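Local coordinates for tyrosinase (Aspergillus oryzae, PDB 6JU5), which probably oxidises L-tyrosine and L-dopa to L-dopaquinone with molecular oxygen at a dinuclear copper centre, at residues L474-S479 with V578-A583; F488-F493 with Y565-S570; W325-A330 with L538-L543; G558-P563 with R604-G609; L263-H268 with N333-W338. The protein carries 1 engineered substitution. All coordinates share one frame; numbering follows the deposited sequence. Where two conformers were deposited one is given.

Contact 1. Residues L474-S479 with V578-A583; sequences LSIRYS and VKVEVA
Arg477 and Glu581 reach toward each other from adjacent strands, and the guanidinium takes the carboxylate side-on: Arg477 NE donates to Glu581 OE2 over 2.9 Å, while Arg477 NH2 donates to Glu581 OE1 over 2.8 Å. Both oxygens lie close to the guanidinium plane, at its edge, but the two flat groups are turned 51° against each other, which puts the nitrogens above the carboxylate plane. With CG anti to the backbone N (chi1 -173°), the arginine leaves its strand extended and then bends at chi3 to present NE and NH2 together. A water gives one proton to Glu581 OE2 and another to Arg477 O, tying the salt bridge back to the strand. The pair occupies a hydrogen-bonded position of the antiparallel ladder between strands 470-478 and 580-588, in the mixed sheet of the C-terminal domain; Arg477 N bonds Glu581 O at 3.0 Å and Glu581 N bonds Arg477 O at 2.9 Å. On the same face lies Ser475, whose OG is hydrogen-bonded to His585 NE2 and, through a second water, is linked to Glu581 O. The other face is mainly apolar, with Tyr478 at one end. There Ile476 CG2 and Val580 CG1 lie alongside each other 3.7 Å apart, their side chains pointing the same way, and Leu474 CD2 comes within 4.1 Å of Val582 CG1. Ile490, Ile492 and Tyr565 pack against this side.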
# COMPACT_ATOMS: atom_id res chain seq x y z
N LEU B 474 29.18 12.90 -9.35
CA LEU B 474 29.83 11.68 -8.85
C LEU B 474 29.90 10.65 -9.98
O LEU B 474 28.91 10.41 -10.68
CB LEU B 474 29.04 11.08 -7.70
CG LEU B 474 29.12 11.87 -6.38
CD1 LEU B 474 27.87 11.65 -5.54
CD2 LEU B 474 30.36 11.48 -5.59
N SER B 475 31.06 10.04 -10.15
CA SER B 475 31.20 8.90 -11.05
C SER B 475 31.16 7.61 -10.23
O SER B 475 31.68 7.57 -9.10
CB SER B 475 32.51 9.00 -11.83
OG SER B 475 33.61 9.13 -10.93
N ILE B 476 30.51 6.60 -10.79
CA ILE B 476 30.40 5.30 -10.13
C ILE B 476 30.68 4.16 -11.11
O ILE B 476 30.01 4.10 -12.14
CB ILE B 476 28.98 5.10 -9.56
CG1 ILE B 476 28.57 6.22 -8.61
CG2 ILE B 476 28.87 3.74 -8.91
CD1 ILE B 476 27.84 7.37 -9.27
N ARG B 477 31.64 3.31 -10.80
CA ARG B 477 31.95 2.15 -11.65
C ARG B 477 31.97 0.89 -10.78
O ARG B 477 32.55 0.87 -9.69
CB ARG B 477 33.28 2.35 -12.37
CG ARG B 477 33.58 1.26 -13.40
CD ARG B 477 34.63 1.72 -14.39
NE ARG B 477 35.92 1.86 -13.74
CZ ARG B 477 36.95 2.52 -14.27
NH1 ARG B 477 36.82 3.10 -15.46
NH2 ARG B 477 38.07 2.58 -13.59
N TYR B 478 31.27 -0.14 -11.26
CA TYR B 478 31.12 -1.40 -10.56
C TYR B 478 31.03 -2.58 -11.52
O TYR B 478 30.83 -2.42 -12.72
CB TYR B 478 29.87 -1.34 -9.64
CG TYR B 478 28.60 -1.14 -10.44
CD1 TYR B 478 28.20 0.14 -10.86
CD2 TYR B 478 27.79 -2.22 -10.78
CE1 TYR B 478 27.05 0.28 -11.59
CE2 TYR B 478 26.63 -2.08 -11.52
CZ TYR B 478 26.26 -0.81 -11.91
OH TYR B 478 25.11 -0.64 -12.66
N SER B 479 31.12 -3.79 -10.97
CA SER B 479 30.82 -4.99 -11.76
C SER B 479 29.41 -5.49 -11.44
O SER B 479 29.09 -5.74 -10.29
CB SER B 479 31.83 -6.10 -11.50
OG SER B 479 31.40 -7.32 -12.09
N VAL B 578 32.31 -5.96 -2.25
CA VAL B 578 31.87 -5.48 -3.55
C VAL B 578 32.63 -4.19 -3.87
O VAL B 578 32.46 -3.19 -3.19
CB VAL B 578 30.36 -5.22 -3.60
CG1 VAL B 578 29.98 -4.47 -4.87
CG2 VAL B 578 29.57 -6.52 -3.48
N LYS B 579 33.48 -4.29 -4.87
CA LYS B 579 34.30 -3.13 -5.27
C LYS B 579 33.45 -2.07 -5.98
O LYS B 579 32.72 -2.39 -6.92
CB LYS B 579 35.41 -3.58 -6.22
CG LYS B 579 36.29 -2.44 -6.73
CD LYS B 579 37.32 -2.96 -7.72
CE LYS B 579 38.04 -1.80 -8.41
NZ LYS B 579 38.83 -0.97 -7.46
N VAL B 580 33.55 -0.82 -5.56
CA VAL B 580 32.96 0.31 -6.26
C VAL B 580 34.01 1.42 -6.34
O VAL B 580 34.63 1.79 -5.34
CB VAL B 580 31.68 0.86 -5.59
CG1 VAL B 580 31.00 1.87 -6.50
CG2 VAL B 580 30.71 -0.24 -5.22
N GLU B 581 34.20 1.95 -7.54
CA GLU B 581 35.07 3.09 -7.76
C GLU B 581 34.20 4.35 -7.82
O GLU B 581 33.45 4.49 -8.79
CB GLU B 581 35.86 2.90 -9.05
CG GLU B 581 36.64 1.59 -9.15
CD GLU B 581 37.22 1.33 -10.54
OE1 GLU B 581 38.27 1.95 -10.84
OE2 GLU B 581 36.66 0.52 -11.31
N VAL B 582 34.25 5.16 -6.78
CA VAL B 582 33.48 6.40 -6.67
C VAL B 582 34.43 7.59 -6.67
O VAL B 582 35.44 7.55 -5.96
CB VAL B 582 32.61 6.39 -5.40
CG1 VAL B 582 31.79 7.67 -5.27
CG2 VAL B 582 31.69 5.18 -5.42
N ALA B 583 34.11 8.61 -7.46
CA ALA B 583 34.87 9.85 -7.36
C ALA B 583 33.97 11.06 -7.54
O ALA B 583 32.89 11.00 -8.14
CB ALA B 583 36.02 9.87 -8.36
O HOH W 1 34.47 6.55 -10.53
O HOH W 2 34.80 -0.87 -9.96
O HOH W 3 32.35 -4.40 -8.41

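Contact 2. Residues F488-F493 with Y565-S570; sequences FQINIF and YVVVNS
Phe488 holds CG between its own backbone N and carbonyl carbon (chi1 53°), and Val567 carries CG1 anti to its backbone N (chi1 179°); together these rotations bring Val567 CG1 to 3.7 Å from Phe488 CD1, with the methyl oblique to the ring. The contact joins strands 489-494 and 563-568, antiparallel neighbours in the sheet of the C-terminal domain. Gln489 with Val568 and Asn491 with Val566 are the hydrogen-bonded pairs, and the bond from Val568 N to Gln489 O is short at 2.8 Å and nearly straight. Ile490 and Ile492 share the Val567 face with Tyr565, whose CB lies 4.2 Å from Ile492 CG1; Val580 and Ile476 cover that side. On the other face, Phe493 CE1 touches Val566 CG2 at 4.1 Å, while the amide of Asn491 reaches along the ladder until its ND2 is 3.7 Å from Val568 CG2. That ND2 also donates to Phe502 O. Gln489, on the same face as Asn491, has its OE1 accepting from Asn337 ND2 of helix 328-340, next to the copper ligand His336. The other end of the same amide is fixed as well: Gln489 NE2 donates to Asn491 OD1 over 2.8 Å, in the carbonyl plane and on a lone pair.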
# COMPACT_ATOMS: atom_id res chain seq x y z
N PHE B 488 22.20 -5.27 -6.10
CA PHE B 488 22.66 -4.54 -4.92
C PHE B 488 22.46 -3.04 -5.21
O PHE B 488 22.29 -2.64 -6.37
CB PHE B 488 24.09 -4.86 -4.52
CG PHE B 488 25.13 -4.74 -5.61
CD1 PHE B 488 25.67 -3.51 -5.96
CD2 PHE B 488 25.61 -5.88 -6.26
CE1 PHE B 488 26.65 -3.38 -6.92
CE2 PHE B 488 26.57 -5.77 -7.25
CZ PHE B 488 27.09 -4.53 -7.57
N GLN B 489 22.48 -2.24 -4.15
CA GLN B 489 22.35 -0.79 -4.31
C GLN B 489 23.58 -0.11 -3.72
O GLN B 489 24.00 -0.45 -2.61
CB GLN B 489 21.08 -0.34 -3.57
CG GLN B 489 20.77 1.14 -3.72
CD GLN B 489 19.41 1.51 -3.16
OE1 GLN B 489 18.42 0.78 -3.34
NE2 GLN B 489 19.33 2.67 -2.52
N ILE B 490 24.12 0.84 -4.46
CA ILE B 490 25.27 1.60 -4.00
C ILE B 490 24.75 2.95 -3.52
O ILE B 490 24.22 3.70 -4.32
CB ILE B 490 26.31 1.81 -5.12
CG1 ILE B 490 26.78 0.49 -5.72
CG2 ILE B 490 27.50 2.62 -4.63
CD1 ILE B 490 27.39 0.63 -7.09
N ASN B 491 24.89 3.21 -2.21
CA ASN B 491 24.46 4.50 -1.66
C ASN B 491 25.66 5.37 -1.34
O ASN B 491 26.64 4.84 -0.77
CB ASN B 491 23.63 4.28 -0.40
CG ASN B 491 22.28 3.65 -0.75
OD1 ASN B 491 21.78 3.87 -1.85
ND2 ASN B 491 21.75 2.87 0.19
N ILE B 492 25.59 6.64 -1.69
CA ILE B 492 26.67 7.59 -1.45
C ILE B 492 26.26 8.66 -0.45
O ILE B 492 25.11 9.11 -0.51
CB ILE B 492 27.19 8.17 -2.78
CG1 ILE B 492 27.73 7.02 -3.65
CG2 ILE B 492 28.25 9.23 -2.53
CD1 ILE B 492 27.94 7.38 -5.10
N PHE B 493 27.20 9.00 0.44
CA PHE B 493 26.99 9.93 1.53
C PHE B 493 28.10 10.97 1.58
O PHE B 493 29.24 10.66 1.23
CB PHE B 493 27.02 9.13 2.85
CG PHE B 493 25.98 8.05 2.91
CD1 PHE B 493 26.25 6.79 2.38
CD2 PHE B 493 24.75 8.30 3.50
CE1 PHE B 493 25.28 5.80 2.43
CE2 PHE B 493 23.77 7.32 3.53
CZ PHE B 493 24.03 6.08 2.98
N TYR B 565 30.69 5.40 0.48
CA TYR B 565 29.67 4.53 -0.11
C TYR B 565 29.43 3.28 0.74
O TYR B 565 30.33 2.79 1.41
CB TYR B 565 30.01 4.13 -1.54
CG TYR B 565 31.23 3.25 -1.72
CD1 TYR B 565 31.11 1.87 -1.70
CD2 TYR B 565 32.50 3.79 -1.94
CE1 TYR B 565 32.22 1.04 -1.88
CE2 TYR B 565 33.60 2.98 -2.12
CZ TYR B 565 33.45 1.60 -2.09
OH TYR B 565 34.56 0.80 -2.25
N VAL B 566 28.22 2.77 0.62
CA VAL B 566 27.84 1.50 1.20
C VAL B 566 27.14 0.68 0.12
O VAL B 566 26.28 1.22 -0.59
CB VAL B 566 26.92 1.63 2.43
CG1 VAL B 566 26.66 0.24 3.01
CG2 VAL B 566 27.53 2.54 3.48
N VAL B 567 27.54 -0.57 -0.03
CA VAL B 567 26.87 -1.50 -0.95
C VAL B 567 25.86 -2.32 -0.15
O VAL B 567 26.26 -3.03 0.79
CB VAL B 567 27.86 -2.42 -1.66
CG1 VAL B 567 27.15 -3.40 -2.60
CG2 VAL B 567 28.87 -1.55 -2.43
N VAL B 568 24.58 -2.14 -0.47
CA VAL B 568 23.52 -2.75 0.34
C VAL B 568 22.91 -3.92 -0.43
O VAL B 568 22.59 -3.77 -1.62
CB VAL B 568 22.43 -1.71 0.67
CG1 VAL B 568 21.39 -2.33 1.59
CG2 VAL B 568 23.02 -0.46 1.31
N ASN B 569 22.74 -5.04 0.24
CA ASN B 569 22.10 -6.22 -0.38
C ASN B 569 20.61 -6.27 -0.07
O ASN B 569 20.04 -5.37 0.58
CB ASN B 569 22.84 -7.47 0.04
CG ASN B 569 22.69 -7.86 1.50
OD1 ASN B 569 21.72 -7.49 2.16
ND2 ASN B 569 23.65 -8.66 1.99
N SER B 570 19.94 -7.33 -0.54
CA SER B 570 18.50 -7.43 -0.38
C SER B 570 18.07 -7.70 1.06
O SER B 570 16.87 -7.62 1.35
CB SER B 570 17.91 -8.51 -1.30
OG SER B 570 18.38 -9.78 -0.90

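Contact 3. Residues W325-A330 with L538-L543; sequences WMNLEA and LSVSQL
Trp325 and Met326 pass Ser541 and Gln542 as a loop laid against a strand, Met326 CA standing 4.9 Å from Gln542 CA, before the chain turns into helix 328-340. The indole of Trp325 is turned so that Val540 sits over one of its faces, the two side chains crossing at about a right angle. Val540 CG1 lies 3.5 Å from the centroid of the six-membered ring and only 9° off its normal, a clear CH-pi contact, and Val540 CB adds a second point of support 3.6 Å from Trp325 CE3. Asn327 supplies the polar link. Its CG stands between backbone N and carbonyl carbon (chi1 65°), a rotation that lets the amide face both ways: ND2 donates to Val540 O over 3.0 Å, from above that carbonyl plane, and also to Trp325 O, whereas Asn327 OD1 accepts from Ala330 N at 2.8 Å. Asn327 is at the N-cap position, and this last bond is its capping bond; three bonds thus fix the amide's rotation. Met326, bent at chi2 and chi3, folds its methyl CE to 3.3 Å from Gln542 OE1, while Gln542 NE2 is held by Pro322 O. Ala330 CB rests 3.3 Å from Ser541 OG, which a water connects to Ala330 O. The start of helix 328-340, the helix that goes on to supply copper ligands His332 and His336, is thereby set on strand 538-544, with Met326 also packed on helix 282-292, Trp325 meeting the ring of Tyr306, and strand 470-478 as the sheet neighbour of strand 538-544, its Ser475 touched by Trp325.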
# COMPACT_ATOMS: atom_id res chain seq x y z
N TRP B 325 29.40 9.56 -18.27
CA TRP B 325 28.86 8.33 -17.71
C TRP B 325 27.38 8.44 -17.34
O TRP B 325 26.85 7.44 -16.84
CB TRP B 325 29.63 7.90 -16.46
CG TRP B 325 31.04 7.47 -16.75
CD1 TRP B 325 31.72 7.56 -17.93
CD2 TRP B 325 31.93 6.88 -15.79
NE1 TRP B 325 32.99 7.05 -17.78
CE2 TRP B 325 33.14 6.64 -16.47
CE3 TRP B 325 31.83 6.54 -14.44
CZ2 TRP B 325 34.23 6.06 -15.82
CZ3 TRP B 325 32.93 5.97 -13.80
CH2 TRP B 325 34.12 5.73 -14.50
N MET B 326 26.74 9.59 -17.54
CA MET B 326 25.29 9.69 -17.37
C MET B 326 24.61 9.07 -18.60
O MET B 326 24.60 9.64 -19.68
CB MET B 326 24.83 11.13 -17.16
CG MET B 326 23.32 11.25 -16.90
SD MET B 326 22.80 10.68 -15.27
CE MET B 326 23.37 12.08 -14.28
N ASN B 327 24.08 7.86 -18.41
CA ASN B 327 23.59 7.10 -19.55
C ASN B 327 22.15 6.65 -19.35
O ASN B 327 21.63 6.64 -18.23
CB ASN B 327 24.51 5.92 -19.84
CG ASN B 327 24.57 4.88 -18.74
OD1 ASN B 327 23.69 4.01 -18.66
ND2 ASN B 327 25.58 4.96 -17.87
N LEU B 328 21.51 6.27 -20.44
CA LEU B 328 20.08 5.92 -20.43
C LEU B 328 19.83 4.72 -19.53
O LEU B 328 18.84 4.68 -18.78
CB LEU B 328 19.68 5.57 -21.87
CG LEU B 328 18.22 5.16 -22.10
CD1 LEU B 328 17.33 6.37 -21.97
CD2 LEU B 328 18.09 4.51 -23.48
N GLU B 329 20.70 3.71 -19.64
CA GLU B 329 20.43 2.43 -18.95
C GLU B 329 20.54 2.60 -17.45
O GLU B 329 19.76 2.02 -16.67
CB GLU B 329 21.40 1.37 -19.48
CG GLU B 329 21.07 -0.04 -19.01
CD GLU B 329 21.90 -1.14 -19.63
OE1 GLU B 329 22.87 -0.83 -20.37
OE2 GLU B 329 21.59 -2.33 -19.39
N ALA B 330 21.48 3.43 -16.99
CA ALA B 330 21.65 3.67 -15.55
C ALA B 330 20.43 4.36 -14.95
O ALA B 330 19.94 4.00 -13.87
CB ALA B 330 22.90 4.52 -15.31
N LEU B 538 32.73 -3.95 -17.05
CA LEU B 538 32.18 -3.23 -15.92
C LEU B 538 30.95 -2.42 -16.34
O LEU B 538 30.51 -2.50 -17.50
CB LEU B 538 33.26 -2.28 -15.38
CG LEU B 538 34.51 -2.99 -14.86
CD1 LEU B 538 35.60 -1.98 -14.50
CD2 LEU B 538 34.16 -3.87 -13.67
N SER B 539 30.41 -1.67 -15.41
CA SER B 539 29.21 -0.86 -15.55
C SER B 539 29.40 0.52 -14.90
O SER B 539 30.02 0.57 -13.84
CB SER B 539 28.01 -1.55 -14.88
OG SER B 539 27.72 -2.78 -15.54
N VAL B 540 28.90 1.56 -15.53
CA VAL B 540 29.08 2.92 -15.02
C VAL B 540 27.73 3.63 -14.89
O VAL B 540 26.77 3.35 -15.61
CB VAL B 540 30.04 3.79 -15.86
CG1 VAL B 540 31.43 3.21 -15.75
CG2 VAL B 540 29.58 3.86 -17.31
N SER B 541 27.71 4.56 -13.94
CA SER B 541 26.63 5.51 -13.74
C SER B 541 27.22 6.82 -13.22
O SER B 541 28.43 6.91 -12.96
CB SER B 541 25.60 4.93 -12.77
OG SER B 541 24.46 5.78 -12.68
N GLN B 542 26.38 7.83 -13.13
CA GLN B 542 26.76 9.17 -12.69
C GLN B 542 25.64 9.72 -11.82
O GLN B 542 24.47 9.45 -12.10
CB GLN B 542 27.02 10.07 -13.89
CG GLN B 542 27.69 11.41 -13.58
CD GLN B 542 27.48 12.41 -14.71
OE1 GLN B 542 26.50 13.18 -14.67
NE2 GLN B 542 28.36 12.41 -15.70
N LEU B 543 25.98 10.48 -10.79
CA LEU B 543 24.97 11.20 -10.00
C LEU B 543 25.26 12.69 -10.02
O LEU B 543 26.41 13.11 -9.93
CB LEU B 543 24.94 10.73 -8.54
CG LEU B 543 24.48 9.29 -8.32
CD1 LEU B 543 24.80 8.83 -6.90
CD2 LEU B 543 22.99 9.18 -8.63
O HOH W 4 23.70 7.68 -14.94
O HOH W 5 22.40 3.85 -11.94

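Contact 4. Residues G558-P563 with R604-G609; sequences GEVPTP and RRVADG
Asp608 O accepts from a water over 2.9 Å, and the same water is hydrogen-bonded to Thr562 OG1. It is the polar bridge between the segments, which otherwise meet through apolar groups and carbonyls; Thr562 CG2, at 3.5 Å, and Pro563 CD pack against the same Asp608 O. Segment 558-563 is the loop that leads from helix 546-555 into strand 563-568, and segment 604-609 belongs to strand 604-611, its parallel neighbour in the sheet of the C-terminal domain. Strand 604-611 is interrupted here by a classic beta bulge, Val606 and Ala607 both standing opposite Leu584 of strand 580-588. The bulged alanine points toward the loop, its CB 3.4 Å from Pro561 O and also packed on the Pro563 ring. Next to it, Val560 carries CG2 anti to its backbone N, which directs that methyl at Val606; Val560 CG2 and Val606 CG2 touch at 3.8 Å. Asp608 points away from the loop, and its carboxylate is met by Arg605 of the same strand. There Arg605 NH1 meets the syn lone pair of Asp608 OD1 at 2.9 Å in a salt bridge, the oxygen lying 27° out of the guanidinium plane. Where the loop becomes strand, Pro563 O bonds the backbone of Lys610 and is approached by Gly609 CA at 3.2 Å in a CA-H...O contact.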
# COMPACT_ATOMS: atom_id res chain seq x y z
N GLY B 558 34.00 24.76 4.06
CA GLY B 558 34.44 24.92 2.68
C GLY B 558 35.15 23.69 2.15
O GLY B 558 35.55 23.65 0.98
N GLU B 559 35.30 22.67 2.98
CA GLU B 559 36.00 21.47 2.54
C GLU B 559 35.17 20.66 1.54
O GLU B 559 33.96 20.50 1.68
CB GLU B 559 36.32 20.59 3.75
N VAL B 560 35.85 20.12 0.54
CA VAL B 560 35.24 19.17 -0.38
C VAL B 560 34.97 17.84 0.32
O VAL B 560 35.88 17.31 0.97
CB VAL B 560 36.19 18.93 -1.58
CG1 VAL B 560 37.37 18.09 -1.12
CG2 VAL B 560 35.48 18.26 -2.75
N PRO B 561 33.78 17.27 0.21
CA PRO B 561 33.54 16.00 0.92
C PRO B 561 34.20 14.81 0.24
O PRO B 561 34.26 14.71 -0.97
CB PRO B 561 32.01 15.85 0.84
CG PRO B 561 31.67 16.54 -0.45
CD PRO B 561 32.59 17.73 -0.52
N THR B 562 34.65 13.88 1.08
CA THR B 562 34.98 12.54 0.61
C THR B 562 33.72 11.75 0.34
O THR B 562 32.90 11.55 1.23
CB THR B 562 35.84 11.81 1.67
OG1 THR B 562 37.12 12.46 1.73
CG2 THR B 562 35.99 10.35 1.28
N PRO B 563 33.47 11.28 -0.87
CA PRO B 563 32.25 10.45 -1.03
C PRO B 563 32.41 9.16 -0.24
O PRO B 563 33.43 8.48 -0.41
CB PRO B 563 32.23 10.17 -2.53
CG PRO B 563 33.04 11.27 -3.13
CD PRO B 563 34.17 11.48 -2.14
N ARG B 604 37.26 18.03 -13.38
CA ARG B 604 38.48 17.56 -12.73
C ARG B 604 38.11 16.77 -11.48
O ARG B 604 37.22 17.16 -10.73
CB ARG B 604 39.37 18.73 -12.31
N ARG B 605 38.81 15.67 -11.22
CA ARG B 605 38.54 14.95 -9.98
C ARG B 605 38.99 15.76 -8.78
O ARG B 605 40.12 16.27 -8.75
CB ARG B 605 39.24 13.58 -10.03
CG ARG B 605 38.87 12.65 -8.88
CD ARG B 605 39.28 11.19 -9.15
NE ARG B 605 40.53 11.18 -9.90
CZ ARG B 605 41.74 11.18 -9.38
NH1 ARG B 605 41.94 11.17 -8.06
NH2 ARG B 605 42.80 11.20 -10.20
N VAL B 606 38.11 15.86 -7.77
CA VAL B 606 38.43 16.59 -6.55
C VAL B 606 38.37 15.76 -5.27
O VAL B 606 38.82 16.22 -4.21
CB VAL B 606 37.58 17.86 -6.40
CG1 VAL B 606 37.95 18.86 -7.50
CG2 VAL B 606 36.08 17.56 -6.41
N ALA B 607 37.85 14.54 -5.32
CA ALA B 607 37.91 13.66 -4.15
C ALA B 607 37.70 12.22 -4.57
O ALA B 607 36.93 11.90 -5.47
CB ALA B 607 36.89 14.06 -3.09
N ASP B 608 38.39 11.32 -3.88
CA ASP B 608 38.27 9.90 -4.12
C ASP B 608 37.30 9.28 -3.11
O ASP B 608 37.28 9.66 -1.94
CB ASP B 608 39.65 9.25 -3.93
CG ASP B 608 40.66 9.65 -4.99
OD1 ASP B 608 40.25 9.85 -6.15
OD2 ASP B 608 41.86 9.79 -4.68
N GLY B 609 36.51 8.31 -3.52
CA GLY B 609 35.56 7.66 -2.63
C GLY B 609 36.23 6.70 -1.66
O GLY B 609 37.37 6.29 -1.83
O HOH W 6 38.89 11.51 -0.38

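Contact 5. Residues L263-H268 with N333-W338; sequences LALNEH and NNVHNW. With CU (copper (II) ion), chain F.
Trp338 leaves helix 328-340 pointing at the end of helix 258-265, and its CB is met by two residues there, lying 3.8 Å from Ala264 CB and 3.8 Å from Leu265 CD2. With CG beside the backbone N and anti to the carbonyl carbon (chi1 -69°), the indole swings across the last turn of the partner helix. Its CG sits 3.6 Å from Ala264 O, which lies over one face of the ring, and Trp338 CD1 comes to 3.7 Å from Ala264 CB. Ala264 O is itself occupied, accepting from Glu267 N at 3.0 Å as the helix ends. On the opposite face is a carbonyl of the tryptophan's own helix, that of Asn334, so the indole is sandwiched between two backbone oxygens. Farther out, at the ring edge, the carboxylate of Glu267 stands 83° from the ring plane, with OE2 3.5 Å from Trp338 NE1 and 3.4 Å from Trp338 CZ2; the strongest partner of that oxygen is Ser513 OG. Leu265 CD2 completes the packing by reaching over to Val335 as well. Two residues earlier, His336 is directed away from this interface and binds a copper ion through NE2 at 1.9 Å, its ND1 held by Met360 O. His332 of the same helix, His376 of helix 371-389 and a water complete that coordination. A helix giving two histidines to one metal, backed by buried packing on its other side, belongs to the type 3 dinuclear copper site of the tyrosinases, in which three histidines hold each copper.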
# COMPACT_ATOMS: atom_id res chain seq x y z
N LEU B 263 7.47 7.76 -3.26
CA LEU B 263 8.49 8.33 -2.37
C LEU B 263 9.87 8.04 -2.92
O LEU B 263 10.74 8.90 -3.00
CB LEU B 263 8.35 7.75 -0.96
CG LEU B 263 9.43 8.15 0.05
CD1 LEU B 263 9.43 9.66 0.28
CD2 LEU B 263 9.19 7.44 1.37
N ALA B 264 10.09 6.79 -3.31
CA ALA B 264 11.38 6.39 -3.89
C ALA B 264 11.72 7.18 -5.15
O ALA B 264 12.86 7.63 -5.34
CB ALA B 264 11.41 4.90 -4.13
N LEU B 265 10.73 7.38 -6.01
CA LEU B 265 10.95 8.10 -7.27
C LEU B 265 11.34 9.55 -7.05
O LEU B 265 11.95 10.13 -7.94
CB LEU B 265 9.69 8.03 -8.15
CG LEU B 265 9.37 6.64 -8.69
CD1 LEU B 265 7.90 6.53 -9.06
CD2 LEU B 265 10.27 6.30 -9.87
N ASN B 266 11.01 10.09 -5.88
CA ASN B 266 11.35 11.46 -5.54
C ASN B 266 12.63 11.54 -4.73
O ASN B 266 12.88 12.54 -4.05
CB ASN B 266 10.17 12.14 -4.80
CG ASN B 266 9.09 12.51 -5.81
OD1 ASN B 266 9.21 13.53 -6.49
ND2 ASN B 266 8.08 11.66 -5.91
N GLU B 267 13.48 10.52 -4.82
CA GLU B 267 14.76 10.52 -4.12
C GLU B 267 15.55 11.79 -4.39
O GLU B 267 15.57 12.29 -5.52
CB GLU B 267 15.58 9.30 -4.55
CG GLU B 267 16.84 9.11 -3.69
CD GLU B 267 17.28 7.66 -3.71
OE1 GLU B 267 16.77 6.86 -2.89
OE2 GLU B 267 18.11 7.32 -4.57
N HIS B 268 16.12 12.32 -3.31
CA HIS B 268 16.99 13.49 -3.39
C HIS B 268 17.89 13.48 -2.17
O HIS B 268 17.69 12.65 -1.28
CB HIS B 268 16.17 14.77 -3.48
CG HIS B 268 15.23 15.00 -2.35
ND1 HIS B 268 15.62 15.19 -1.05
CD2 HIS B 268 13.87 15.11 -2.36
CE1 HIS B 268 14.54 15.39 -0.30
NE2 HIS B 268 13.46 15.34 -1.06
N ASN B 333 17.77 1.79 -14.75
CA ASN B 333 18.00 0.84 -13.66
C ASN B 333 17.49 1.39 -12.32
O ASN B 333 16.87 0.68 -11.51
CB ASN B 333 19.50 0.58 -13.56
CG ASN B 333 20.09 -0.27 -14.66
OD1 ASN B 333 19.33 -0.78 -15.50
ND2 ASN B 333 21.42 -0.42 -14.71
N ASN B 334 17.76 2.66 -12.06
CA ASN B 334 17.28 3.26 -10.82
C ASN B 334 15.75 3.26 -10.80
O ASN B 334 15.15 3.00 -9.76
CB ASN B 334 17.84 4.67 -10.62
CG ASN B 334 19.23 4.66 -10.02
OD1 ASN B 334 19.89 3.62 -9.99
ND2 ASN B 334 19.71 5.80 -9.53
N VAL B 335 15.11 3.57 -11.92
CA VAL B 335 13.64 3.60 -11.92
C VAL B 335 13.09 2.21 -11.62
O VAL B 335 12.11 2.08 -10.89
CB VAL B 335 13.12 4.15 -13.26
CG1 VAL B 335 11.60 4.05 -13.36
CG2 VAL B 335 13.54 5.61 -13.45
N HIS B 336 13.68 1.17 -12.18
CA HIS B 336 13.25 -0.20 -11.83
C HIS B 336 13.26 -0.41 -10.33
O HIS B 336 12.30 -0.92 -9.75
CB HIS B 336 14.20 -1.21 -12.50
CG HIS B 336 13.76 -1.66 -13.85
ND1 HIS B 336 12.79 -2.63 -13.99
CD2 HIS B 336 14.13 -1.33 -15.12
CE1 HIS B 336 12.58 -2.86 -15.29
NE2 HIS B 336 13.40 -2.09 -16.01
N ASN B 337 14.37 -0.06 -9.68
CA ASN B 337 14.46 -0.19 -8.22
C ASN B 337 13.37 0.60 -7.52
O ASN B 337 12.66 0.13 -6.62
CB ASN B 337 15.86 0.28 -7.79
CG ASN B 337 16.12 0.12 -6.30
OD1 ASN B 337 15.59 -0.80 -5.67
ND2 ASN B 337 16.92 1.01 -5.74
N TRP B 338 13.23 1.87 -7.90
CA TRP B 338 12.32 2.75 -7.16
C TRP B 338 10.87 2.35 -7.32
O TRP B 338 10.08 2.50 -6.38
CB TRP B 338 12.54 4.20 -7.64
CG TRP B 338 13.86 4.78 -7.24
CD1 TRP B 338 14.56 4.49 -6.11
CD2 TRP B 338 14.62 5.76 -7.94
NE1 TRP B 338 15.73 5.21 -6.07
CE2 TRP B 338 15.79 6.01 -7.19
CE3 TRP B 338 14.45 6.45 -9.14
CZ2 TRP B 338 16.76 6.92 -7.61
CZ3 TRP B 338 15.41 7.35 -9.56
CH2 TRP B 338 16.56 7.59 -8.79
CU CU F . 13.44 -2.09 -17.88
O HOH W 7 14.25 -4.23 -18.13

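In the fold
Contacts 1, 2 and 4 build one sheet of the C-terminal domain. Contacts 1 and 2 are antiparallel ladders whose apolar faces pack together; contact 4, nearer the surface, relies on a water, methyls and carbonyls beside a bulge. Contact 3 adds strand 538-544, bonded to strand 470-478 of contact 1, and sets strand 538-544 on the start of helix 328-340. The same helix carries contact 5, the innermost of the five and the one holding a copper ligand. The salt bridge of contact 1 lies on the more exposed face of a buried ladder and joins its two strands; that of contact 4 stays within strand 604-611. Contact 2 is held by backbone bonds and apolar side chains, contact 3 by one asparagine amide and a CH-pi contact.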